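Putative prolyl-tRNA synthetase (Leishmania major, PDB 5XIL) probably joins L-proline to tRNA(Pro) at the expense of ATP, supplying prolyl-tRNA for protein synthesis. Local coordinates at residues L358-L368 / S380-P388. Numbering follows the deposited sequence.
Sequences LGPRELAERSL and SVAWDAQTP
The guanidinium of Arg366 lies flat on the indole of Trp383, the two planes only 12° apart. Its CZ stands 3.8 Å from the centroid of the five-membered ring, a cation-pi stack in which NH2 hangs over the pyrrole side and NH1 over the benzene side. Bends at chi2 and chi3 fold the arginine chain back over the ring. Arginine suits the place because its flat cation can stack by a face while donating in its own plane: NE gives a hydrogen bond to Trp383 O at 3.1 Å, which fixes the rotation of the group, and a water bridges the same two atoms, its bond to NE weak.

Trp383 CG is anti to the backbone N (chi1 -172°), which lays the indole against Leu358, Leu363 and Leu368. Tryptophan offers a broad face to the cation, carbon to the leucines and an N-H to Glu322. Leucine's two branches let Leu368 reach two partners: CD2 packs obliquely against Trp383 CE3 at 3.6 Å, and CD1 meets Thr387 CG2 tip to tip at 3.7 Å. Leu358 and Leu363 each bring CD1 to CZ3.

The backbones pair as antiparallel strands. Leu368 and Val381 form a hydrogen-bonded pair, with Leu368 N to Val381 O at 2.7 Å; Ser367 faces Ala382 in a non-hydrogen-bonded one, and a water links the hydroxyls of Ser367 and Ser380.

Threonine adds a hydroxyl to its methyl: OG1 accepts from Asp384 N, and Asp384 OD1 from Gln386 N, a capping box at the entry to helix 387-412. Arg366, following helix 360-365, makes a Schellman motif leading into strand 367-372. The contact lies at the open end of hairpin 367-372/378-382, at the margin of the anticodon-binding domain's mixed sheet, where Trp383 and Leu358 pack on helix 306-325, which carries Glu322.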
loop_
_atom_site.group_PDB
_atom_site.type_symbol
_atom_site.label_atom_id
_atom_site.label_comp_id
_atom_site.label_asym_id
_atom_site.label_seq_id
_atom_site.Cartn_x
_atom_site.Cartn_y
_atom_site.Cartn_z
ATOM N N LEU A 358 -23.196 2.155 -27.188
ATOM C CA LEU A 358 -24.279 1.174 -27.117
ATOM C C LEU A 358 -25.553 1.927 -27.557
ATOM O O LEU A 358 -26.076 2.842 -26.878
ATOM C CB LEU A 358 -24.403 0.595 -25.733
ATOM C CG LEU A 358 -25.009 -0.780 -25.561
ATOM C CD1 LEU A 358 -25.077 -1.206 -24.120
ATOM C CD2 LEU A 358 -26.413 -0.849 -26.072
ATOM N N GLY A 359 -25.934 1.648 -28.776
ATOM C CA GLY A 359 -27.166 2.180 -29.326
ATOM C C GLY A 359 -28.213 1.142 -29.735
ATOM O O GLY A 359 -28.076 -0.079 -29.512
ATOM N N PRO A 360 -29.294 1.642 -30.335
ATOM C CA PRO A 360 -30.400 0.738 -30.745
ATOM C C PRO A 360 -29.913 -0.472 -31.568
ATOM O O PRO A 360 -30.265 -1.628 -31.259
ATOM C CB PRO A 360 -31.269 1.663 -31.567
ATOM C CG PRO A 360 -31.127 2.999 -30.899
ATOM C CD PRO A 360 -29.660 3.064 -30.486
ATOM N N ARG A 361 -29.051 -0.234 -32.555
ATOM C CA ARG A 361 -28.571 -1.322 -33.387
ATOM C C ARG A 361 -27.592 -2.292 -32.698
ATOM O O ARG A 361 -27.528 -3.495 -33.002
ATOM C CB ARG A 361 -28.006 -0.802 -34.748
ATOM C CG ARG A 361 -29.012 -0.105 -35.697
ATOM C CD ARG A 361 -30.411 -0.812 -35.822
ATOM N NE ARG A 361 -30.379 -2.184 -36.378
ATOM C CZ ARG A 361 -31.328 -3.117 -36.186
ATOM N NH1 ARG A 361 -32.407 -2.861 -35.429
ATOM N NH2 ARG A 361 -31.195 -4.335 -36.731
ATOM N N GLU A 362 -26.828 -1.784 -31.732
ATOM C CA GLU A 362 -25.931 -2.616 -30.973
ATOM C C GLU A 362 -26.755 -3.467 -30.093
ATOM O O GLU A 362 -26.462 -4.630 -29.872
ATOM C CB GLU A 362 -25.011 -1.738 -30.079
ATOM C CG GLU A 362 -23.923 -1.033 -30.864
ATOM C CD GLU A 362 -24.348 0.104 -31.791
ATOM O OE1 GLU A 362 -23.787 0.158 -32.900
ATOM O OE2 GLU A 362 -25.206 0.939 -31.495
ATOM N N LEU A 363 -27.812 -2.907 -29.556
ATOM C CA LEU A 363 -28.697 -3.719 -28.790
ATOM C C LEU A 363 -29.376 -4.821 -29.678
ATOM O O LEU A 363 -29.315 -6.008 -29.373
ATOM C CB LEU A 363 -29.729 -2.813 -28.166
ATOM C CG LEU A 363 -30.706 -3.420 -27.189
ATOM C CD1 LEU A 363 -30.060 -4.340 -26.190
ATOM C CD2 LEU A 363 -31.423 -2.253 -26.519
ATOM N N ALA A 364 -29.943 -4.411 -30.795
ATOM C CA ALA A 364 -30.721 -5.330 -31.645
ATOM C C ALA A 364 -29.861 -6.431 -32.223
ATOM O O ALA A 364 -30.283 -7.600 -32.311
ATOM C CB ALA A 364 -31.363 -4.560 -32.758
ATOM N N GLU A 365 -28.648 -6.087 -32.626
ATOM C CA GLU A 365 -27.719 -7.066 -33.155
ATOM C C GLU A 365 -26.820 -7.770 -32.141
ATOM O O GLU A 365 -26.030 -8.628 -32.544
ATOM C CB GLU A 365 -26.832 -6.430 -34.263
ATOM C CG GLU A 365 -27.544 -5.790 -35.419
ATOM C CD GLU A 365 -28.260 -6.785 -36.344
ATOM O OE1 GLU A 365 -28.005 -8.017 -36.280
ATOM O OE2 GLU A 365 -29.059 -6.291 -37.151
ATOM N N ARG A 366 -26.949 -7.445 -30.857
ATOM C CA ARG A 366 -26.095 -8.062 -29.852
ATOM C C ARG A 366 -24.686 -7.955 -30.408
ATOM O O ARG A 366 -24.023 -8.958 -30.671
ATOM C CB ARG A 366 -26.476 -9.526 -29.639
ATOM C CG ARG A 366 -27.796 -9.723 -28.912
ATOM C CD ARG A 366 -27.844 -8.915 -27.625
ATOM N NE ARG A 366 -27.059 -9.534 -26.561
ATOM C CZ ARG A 366 -27.255 -9.317 -25.265
ATOM N NH1 ARG A 366 -28.213 -8.492 -24.867
ATOM N NH2 ARG A 366 -26.492 -9.924 -24.366
ATOM N N SER A 367 -24.242 -6.715 -30.582
ATOM C CA SER A 367 -22.945 -6.422 -31.167
ATOM C C SER A 367 -22.452 -5.032 -30.747
ATOM O O SER A 367 -23.003 -4.017 -31.158
ATOM C CB SER A 367 -22.985 -6.455 -32.680
ATOM O OG SER A 367 -21.693 -6.186 -33.268
ATOM N N LEU A 368 -21.364 -5.016 -29.970
ATOM C CA LEU A 368 -20.922 -3.754 -29.336
ATOM C C LEU A 368 -19.981 -3.039 -30.253
ATOM O O LEU A 368 -19.087 -3.641 -30.785
ATOM C CB LEU A 368 -20.169 -4.111 -28.042
ATOM C CG LEU A 368 -20.931 -4.996 -27.042
ATOM C CD1 LEU A 368 -20.073 -5.250 -25.835
ATOM C CD2 LEU A 368 -22.260 -4.335 -26.683
ATOM N N SER A 380 -16.166 -4.457 -33.869
ATOM C CA SER A 380 -17.465 -4.977 -33.428
ATOM C C SER A 380 -17.198 -6.114 -32.505
ATOM O O SER A 380 -16.470 -7.030 -32.868
ATOM C CB SER A 380 -18.342 -5.452 -34.583
ATOM O OG SER A 380 -18.729 -4.321 -35.307
ATOM N N VAL A 381 -17.733 -6.070 -31.295
ATOM C CA VAL A 381 -17.531 -7.198 -30.413
ATOM C C VAL A 381 -18.878 -7.799 -30.051
ATOM O O VAL A 381 -19.755 -7.107 -29.546
ATOM C CB VAL A 381 -16.794 -6.782 -29.131
ATOM C CG1 VAL A 381 -16.712 -7.966 -28.183
ATOM C CG2 VAL A 381 -15.414 -6.256 -29.482
ATOM N N ALA A 382 -19.016 -9.104 -30.256
ATOM C CA ALA A 382 -20.293 -9.818 -29.968
ATOM C C ALA A 382 -20.655 -9.698 -28.503
ATOM O O ALA A 382 -19.771 -9.815 -27.597
ATOM C CB ALA A 382 -20.159 -11.296 -30.371
ATOM N N TRP A 383 -21.943 -9.463 -28.225
ATOM C CA TRP A 383 -22.424 -9.368 -26.895
ATOM C C TRP A 383 -23.115 -10.636 -26.503
ATOM O O TRP A 383 -24.258 -10.884 -26.935
ATOM C CB TRP A 383 -23.323 -8.177 -26.751
ATOM C CG TRP A 383 -23.715 -7.890 -25.349
ATOM C CD1 TRP A 383 -23.289 -8.505 -24.209
ATOM C CD2 TRP A 383 -24.598 -6.876 -24.932
ATOM N NE1 TRP A 383 -23.881 -7.960 -23.121
ATOM C CE2 TRP A 383 -24.655 -6.921 -23.527
ATOM C CE3 TRP A 383 -25.340 -5.925 -25.607
ATOM C CZ2 TRP A 383 -25.483 -6.090 -22.782
ATOM C CZ3 TRP A 383 -26.106 -5.059 -24.880
ATOM C CH2 TRP A 383 -26.193 -5.157 -23.472
ATOM N N ASP A 384 -22.399 -11.429 -25.725
ATOM C CA ASP A 384 -22.775 -12.789 -25.356
ATOM C C ASP A 384 -21.902 -13.221 -24.175
ATOM O O ASP A 384 -21.242 -12.368 -23.536
ATOM C CB ASP A 384 -22.693 -13.733 -26.580
ATOM C CG ASP A 384 -21.293 -13.771 -27.220
ATOM O OD1 ASP A 384 -20.245 -13.702 -26.515
ATOM O OD2 ASP A 384 -21.256 -13.880 -28.433
ATOM N N ALA A 385 -21.923 -14.513 -23.847
ATOM C CA ALA A 385 -21.162 -15.101 -22.750
ATOM C C ALA A 385 -19.620 -14.863 -22.833
ATOM O O ALA A 385 -18.918 -14.959 -21.831
ATOM C CB ALA A 385 -21.429 -16.609 -22.656
ATOM N N GLN A 386 -19.139 -14.643 -24.028
ATOM C CA GLN A 386 -17.704 -14.514 -24.277
ATOM C C GLN A 386 -17.223 -13.071 -24.207
ATOM O O GLN A 386 -16.001 -12.828 -24.300
ATOM C CB GLN A 386 -17.352 -15.022 -25.660
ATOM C CG GLN A 386 -17.202 -16.514 -25.719
ATOM C CD GLN A 386 -18.554 -17.207 -25.688
ATOM O OE1 GLN A 386 -19.465 -16.863 -26.463
ATOM N NE2 GLN A 386 -18.689 -18.178 -24.815
ATOM N N THR A 387 -18.156 -12.133 -24.044
ATOM C CA THR A 387 -17.799 -10.713 -24.134
ATOM C C THR A 387 -16.678 -10.293 -23.086
ATOM O O THR A 387 -15.719 -9.616 -23.470
ATOM C CB THR A 387 -19.019 -9.796 -23.997
ATOM O OG1 THR A 387 -20.049 -10.182 -24.930
ATOM C CG2 THR A 387 -18.635 -8.310 -24.216
ATOM N N PRO A 388 -16.846 -10.627 -21.812
ATOM C CA PRO A 388 -15.791 -10.216 -20.883
ATOM C C PRO A 388 -14.383 -10.739 -21.240
ATOM O O PRO A 388 -13.392 -9.967 -21.187
ATOM C CB PRO A 388 -16.315 -10.671 -19.518
ATOM C CG PRO A 388 -17.804 -10.876 -19.711
ATOM C CD PRO A 388 -17.938 -11.318 -21.119
HETATM O O HOH W 1 -26.413 -12.313 -27.090
HETATM O O HOH W 2 -20.735 -3.261 -33.732
#